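Local atomic coordinates of diadenosine tetraphosphatase, putative (Trypanosoma brucei, PDB entry 2QJC), a protein that binds two manganese ions and is probably a metal-dependent phosphoesterase of the calcineurin-like family, perhaps hydrolysing diadenosine tetraphosphate. Residues P15-R20 with S47-A52; V21-D26 with H135-A140; S232-V235 with C240-S243. One frame throughout, in Å; residues are numbered along the deposited sequence.

Interaction 1. Residues P15-R20 with S47-A52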
# COMPACT_ATOMS: atom_id res chain seq x y z
N PRO A 15 -4.29 -16.34 8.01
CA PRO A 15 -5.48 -17.19 7.96
C PRO A 15 -6.51 -16.97 9.07
O PRO A 15 -7.71 -17.20 8.87
CB PRO A 15 -4.90 -18.60 7.97
CG PRO A 15 -3.65 -18.44 8.75
CD PRO A 15 -3.08 -17.16 8.19
N ASN A 16 -6.04 -16.52 10.22
CA ASN A 16 -6.91 -16.29 11.38
C ASN A 16 -7.67 -14.97 11.39
O ASN A 16 -8.56 -14.78 12.22
CB ASN A 16 -6.09 -16.41 12.66
CG ASN A 16 -5.65 -17.83 12.95
OD1 ASN A 16 -5.29 -18.59 12.04
ND2 ASN A 16 -5.66 -18.21 14.23
N VAL A 17 -7.34 -14.06 10.49
CA VAL A 17 -8.04 -12.77 10.45
C VAL A 17 -9.36 -12.92 9.69
O VAL A 17 -9.41 -12.83 8.47
CB VAL A 17 -7.16 -11.68 9.78
CG1 VAL A 17 -7.94 -10.37 9.65
CG2 VAL A 17 -5.90 -11.46 10.62
N THR A 18 -10.42 -13.16 10.45
CA THR A 18 -11.76 -13.35 9.89
C THR A 18 -12.70 -12.21 10.26
O THR A 18 -13.84 -12.15 9.79
CB THR A 18 -12.39 -14.68 10.40
OG1 THR A 18 -12.59 -14.61 11.82
CG2 THR A 18 -11.46 -15.85 10.09
N GLY A 19 -12.23 -11.30 11.11
CA GLY A 19 -13.05 -10.17 11.50
C GLY A 19 -13.00 -9.11 10.41
O GLY A 19 -12.57 -9.37 9.29
N ARG A 20 -13.46 -7.91 10.75
CA ARG A 20 -13.49 -6.79 9.82
C ARG A 20 -12.06 -6.31 9.51
O ARG A 20 -11.24 -6.16 10.42
CB ARG A 20 -14.30 -5.68 10.47
CG ARG A 20 -14.67 -4.51 9.60
CD ARG A 20 -15.09 -3.39 10.55
NE ARG A 20 -15.64 -2.23 9.88
CZ ARG A 20 -15.66 -1.01 10.40
NH1 ARG A 20 -15.15 -0.79 11.61
NH2 ARG A 20 -16.20 -0.01 9.72
N SER A 47 -10.62 -5.16 17.79
CA SER A 47 -11.62 -5.83 16.98
C SER A 47 -11.21 -5.84 15.51
O SER A 47 -10.98 -6.90 14.93
CB SER A 47 -12.98 -5.13 17.12
OG SER A 47 -13.50 -5.29 18.42
N ASP A 48 -11.14 -4.65 14.91
CA ASP A 48 -10.76 -4.54 13.51
C ASP A 48 -9.25 -4.72 13.34
O ASP A 48 -8.48 -4.60 14.29
CB ASP A 48 -11.15 -3.18 12.94
CG ASP A 48 -12.61 -2.86 13.14
OD1 ASP A 48 -13.44 -3.76 12.92
OD2 ASP A 48 -12.93 -1.70 13.51
N THR A 49 -8.86 -5.01 12.11
CA THR A 49 -7.45 -5.18 11.77
C THR A 49 -7.18 -4.12 10.72
O THR A 49 -7.98 -3.91 9.80
CB THR A 49 -7.18 -6.56 11.17
OG1 THR A 49 -7.65 -7.56 12.08
CG2 THR A 49 -5.69 -6.76 10.94
N LEU A 50 -6.06 -3.42 10.86
CA LEU A 50 -5.71 -2.37 9.91
C LEU A 50 -4.51 -2.81 9.07
O LEU A 50 -3.55 -3.38 9.58
CB LEU A 50 -5.38 -1.09 10.68
CG LEU A 50 -5.01 0.16 9.87
CD1 LEU A 50 -6.13 0.51 8.88
CD2 LEU A 50 -4.78 1.32 10.84
N VAL A 51 -4.59 -2.56 7.76
CA VAL A 51 -3.50 -2.92 6.85
C VAL A 51 -3.22 -1.77 5.87
O VAL A 51 -4.12 -1.34 5.16
CB VAL A 51 -3.83 -4.19 6.03
CG1 VAL A 51 -2.63 -4.61 5.20
CG2 VAL A 51 -4.26 -5.32 6.94
N ALA A 52 -1.98 -1.28 5.85
CA ALA A 52 -1.59 -0.20 4.94
C ALA A 52 -0.99 -0.77 3.66
O ALA A 52 -0.44 -1.87 3.66
CB ALA A 52 -0.59 0.72 5.62
O HOH W 1 -10.16 -8.06 12.55
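R20 O takes the backbone N-H of T49 at 3.1 Å, and so fastens the loop 15-20 to the start of strand 49-52. The same oxygen accepts a hydrogen bond from a bridging water and a CA-H...O contact from D48 CA. Close packing lies between R20 and D48. The arginine chain runs extended from CG to NE past the carboxylate, and CG stands anti to the backbone N (chi1 -169°), which carries CD to 2.9 Å from D48 OD1. This is unusually tight for carbon against oxygen, and R20 CB is also near D48 OD1, at 3.2 Å. At the far end NH1 of R20 meets D48 OD2 at 3.1 Å in a salt bridge whose hydrogen bond is weak, bent to 133°. Guanidinium and carboxylate planes are 67° apart. Both partners have other holds: R20 NH2 on V41 O, and D48 OD2 on the backbone N of K44. The V17 side is looser and wetter. There V17 CG1 and T49 OG1 meet tip to tip at 3.7 Å, and the water donates to R20 O and S47 O and accepts from T49 OG1 at 2.6 Å. The contact joins the loop leading into strand 21-24 to the neighbouring parallel strand 49-52. One backbone bond and a water fix the chain, while the R20-D48 pairing adds side-chain packing and a bent electrostatic tie near the surface.

Interaction 2. Residues V21-D26 with H135-A140. With MN (manganese (II) ion), chain B.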
# COMPACT_ATOMS: atom_id res chain seq x y z
N VAL A 21 -11.77 -6.07 8.23
CA VAL A 21 -10.44 -5.62 7.82
C VAL A 21 -10.48 -4.29 7.06
O VAL A 21 -11.26 -4.11 6.14
CB VAL A 21 -9.75 -6.69 6.94
CG1 VAL A 21 -8.38 -6.17 6.45
CG2 VAL A 21 -9.57 -7.97 7.74
N ILE A 22 -9.61 -3.37 7.47
CA ILE A 22 -9.53 -2.05 6.86
C ILE A 22 -8.17 -1.86 6.19
O ILE A 22 -7.13 -1.94 6.83
CB ILE A 22 -9.77 -0.97 7.94
CG1 ILE A 22 -11.19 -1.13 8.51
CG2 ILE A 22 -9.61 0.42 7.35
CD1 ILE A 22 -11.47 -0.28 9.70
N ILE A 23 -8.20 -1.63 4.88
CA ILE A 23 -6.99 -1.45 4.09
C ILE A 23 -6.94 -0.01 3.58
O ILE A 23 -7.86 0.46 2.90
CB ILE A 23 -6.99 -2.44 2.90
CG1 ILE A 23 -7.19 -3.87 3.43
CG2 ILE A 23 -5.66 -2.34 2.13
CD1 ILE A 23 -7.37 -4.92 2.36
N VAL A 24 -5.86 0.68 3.93
CA VAL A 24 -5.70 2.09 3.58
C VAL A 24 -4.63 2.41 2.52
O VAL A 24 -3.60 1.75 2.45
CB VAL A 24 -5.45 2.95 4.86
CG1 VAL A 24 -4.34 2.34 5.69
CG2 VAL A 24 -5.12 4.39 4.50
N GLY A 25 -4.93 3.42 1.70
CA GLY A 25 -4.03 3.84 0.63
C GLY A 25 -2.80 4.60 1.10
O GLY A 25 -2.58 4.74 2.31
N ASP A 26 -2.02 5.11 0.15
CA ASP A 26 -0.78 5.83 0.46
C ASP A 26 -0.99 6.94 1.49
O ASP A 26 -1.73 7.89 1.25
CB ASP A 26 -0.17 6.41 -0.83
CG ASP A 26 0.22 5.34 -1.84
OD1 ASP A 26 -0.59 4.42 -2.09
OD2 ASP A 26 1.34 5.41 -2.41
N HIS A 135 -11.10 -13.24 3.50
CA HIS A 135 -11.83 -12.27 2.69
C HIS A 135 -11.44 -12.35 1.22
O HIS A 135 -11.85 -11.50 0.41
CB HIS A 135 -11.57 -10.86 3.22
CG HIS A 135 -12.13 -10.61 4.59
ND1 HIS A 135 -13.49 -10.64 4.85
CD2 HIS A 135 -11.53 -10.35 5.77
CE1 HIS A 135 -13.69 -10.41 6.14
NE2 HIS A 135 -12.52 -10.24 6.72
N ASN A 136 -10.64 -13.37 0.88
CA ASN A 136 -10.14 -13.58 -0.48
C ASN A 136 -9.48 -12.30 -1.02
O ASN A 136 -9.77 -11.85 -2.12
CB ASN A 136 -11.26 -14.04 -1.42
CG ASN A 136 -10.74 -14.44 -2.79
OD1 ASN A 136 -9.68 -15.07 -2.91
ND2 ASN A 136 -11.47 -14.08 -3.83
N VAL A 137 -8.57 -11.74 -0.22
CA VAL A 137 -7.85 -10.52 -0.58
C VAL A 137 -6.33 -10.68 -0.51
O VAL A 137 -5.81 -11.52 0.22
CB VAL A 137 -8.29 -9.36 0.37
CG1 VAL A 137 -7.23 -8.26 0.42
CG2 VAL A 137 -9.62 -8.78 -0.10
N MSE A 138 -5.62 -9.87 -1.30
CA MSE A 138 -4.15 -9.85 -1.30
C MSE A 138 -3.68 -8.40 -1.43
O MSE A 138 -4.15 -7.65 -2.29
CB MSE A 138 -3.57 -10.69 -2.45
CG MSE A 138 -3.81 -12.20 -2.30
SE MSE A 138 -2.57 -13.32 -3.31
CE MSE A 138 -3.08 -12.86 -5.11
N VAL A 139 -2.76 -8.00 -0.56
CA VAL A 139 -2.25 -6.63 -0.55
C VAL A 139 -0.80 -6.53 -1.02
O VAL A 139 0.07 -7.26 -0.54
CB VAL A 139 -2.38 -6.01 0.89
CG1 VAL A 139 -1.93 -4.55 0.89
CG2 VAL A 139 -3.82 -6.12 1.38
N ALA A 140 -0.55 -5.62 -1.96
CA ALA A 140 0.79 -5.35 -2.49
C ALA A 140 0.82 -3.83 -2.72
O ALA A 140 -0.22 -3.21 -2.89
CB ALA A 140 1.02 -6.10 -3.81
MN MN B . 2.97 6.84 -2.95
O HOH W 2 1.48 8.20 -3.93
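Between the two central sheets of the metallophosphoesterase fold, I23 of strand 21-24 packs on V137 and V139 of strand 137-140. Its CD1 lies 3.9 Å from V137 CG1, the two side chains meeting tip to tip, and equally 3.9 Å from V139 CG2, the isoleucine and valine side chains running past one another antiparallel. I23 CG1 stands anti to the carbonyl carbon (chi1 -54°), and the nearly straight chi2 of 173° carries CD1 out to both valines. Towards the start of the strand, V21 CG2 approaches the H135 ring obliquely, 3.7 Å from CD2. The polar end of that ring is tied by NE2 to G19 O, just ahead of V21, which fixes how the imidazole is turned. The strands belong to different sheets of the two-sheet core, and their nearest CA atoms are more than 8 Å apart, so side chains alone bridge them; F236 of strand 230-236 also packs against I23, H135 and V137. N136 and V137 both face I132 in a G1 beta bulge. Beyond the strand end, D26 OD2 binds manganese at 2.2 Å, together with H28, D55 and a water. The other carboxylate oxygen, D26 OD1, accepts the backbone N-H of H204, a ligand of the second manganese.

Interaction 3. Residues S232-V235 with C240-S243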
# COMPACT_ATOMS: atom_id res chain seq x y z
N SER A 232 -8.22 7.17 1.01
CA SER A 232 -9.26 6.15 0.89
C SER A 232 -8.91 4.80 1.50
O SER A 232 -7.75 4.42 1.61
CB SER A 232 -9.58 5.94 -0.59
OG SER A 232 -9.79 7.18 -1.24
N ALA A 233 -9.96 4.07 1.88
CA ALA A 233 -9.78 2.75 2.46
C ALA A 233 -10.84 1.80 1.92
O ALA A 233 -11.96 2.21 1.60
CB ALA A 233 -9.87 2.81 3.98
N ALA A 234 -10.46 0.52 1.81
CA ALA A 234 -11.37 -0.53 1.37
C ALA A 234 -11.74 -1.32 2.62
O ALA A 234 -10.87 -1.71 3.40
CB ALA A 234 -10.70 -1.43 0.35
N VAL A 235 -13.04 -1.55 2.81
CA VAL A 235 -13.52 -2.27 3.98
C VAL A 235 -14.01 -3.67 3.63
O VAL A 235 -14.79 -3.84 2.70
CB VAL A 235 -14.67 -1.50 4.67
CG1 VAL A 235 -15.05 -2.19 5.98
CG2 VAL A 235 -14.25 -0.07 4.92
N CYS A 240 -16.23 -2.08 0.35
CA CYS A 240 -16.71 -0.71 0.22
C CYS A 240 -15.60 0.30 0.46
O CYS A 240 -14.78 0.15 1.37
CB CYS A 240 -17.87 -0.45 1.19
SG CYS A 240 -19.39 -1.35 0.79
N ILE A 241 -15.58 1.35 -0.35
CA ILE A 241 -14.57 2.39 -0.23
C ILE A 241 -15.06 3.58 0.61
O ILE A 241 -16.08 4.20 0.30
CB ILE A 241 -14.15 2.92 -1.63
CG1 ILE A 241 -13.79 1.74 -2.54
CG2 ILE A 241 -12.96 3.85 -1.50
CD1 ILE A 241 -12.64 0.89 -2.04
N ILE A 242 -14.33 3.88 1.68
CA ILE A 242 -14.63 5.02 2.54
C ILE A 242 -13.42 5.94 2.51
O ILE A 242 -12.29 5.50 2.70
CB ILE A 242 -14.86 4.58 4.00
CG1 ILE A 242 -16.16 3.78 4.12
CG2 ILE A 242 -14.91 5.80 4.91
CD1 ILE A 242 -16.44 3.27 5.52
N SER A 243 -13.66 7.23 2.27
CA SER A 243 -12.56 8.19 2.20
C SER A 243 -12.87 9.49 2.92
O SER A 243 -14.02 9.78 3.26
CB SER A 243 -12.22 8.50 0.74
OG SER A 243 -13.29 9.18 0.11
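V235 N donates to C240 O at 2.8 Å, the shortest polar bond between the arms of the antiparallel beta hairpin made by strands 230-236 and 240-245. The return bond of this pair, C240 N to V235 O, is weak: 3.3 Å long and bent to 128°. The next hydrogen-bonded pair, A233 with I242, is more even: A233 N to I242 O and I242 N to A233 O are both 2.9 Å. A233 O also receives a close CA-H...O contact from I241 CA at 3.2 Å. Apolar groups pack on both faces of the hairpin. On the face with A234 and I241, I241 CD1 comes to 3.9 Å from A234 CB, with L221 touching both side chains. On the other face V235 CG2 and I242 CD1 lie askew to each other at 4.0 Å; chi1 of -173° sets V235 CG1 opposite the backbone N and CG2 opposite the carbonyl carbon, which brings CG2 to 3.6 Å from C240 O as well. Helix 31-41 backs this second face, L37 against A233 and V41 against I242. In the sheet, strand 240-245 is outermost and strand 230-236 is its link to strand 21-24. The serine pair, a non-hydrogen-bonded one, sends its hydroxyls to different partners, S232 OG to S223 and S243 OG to R230, while S232 OG rests 3.4 Å from S243 CB.

How the interactions relate
Strand 21-24 connects the three contacts. On one edge it pairs with strand 49-52 of interaction 1, where V51 N lies 2.8 Å from I22 O; on the other it pairs with strand 230-236 of interaction 3, where A234 N lies 2.8 Å from I23 O. Interactions 1 and 2 also meet through G19 O and H135 NE2, 2.7 Å apart, linking the loop to the turn before strand 137-140. R20 NE reaches V235 CG1 at 3.9 Å, joining interactions 1 and 3. The dimanganese site lies at the D26 end of interaction 2: the S232 side chain is about 9 Å from that of D26, whereas interaction 1 lies away from the metals.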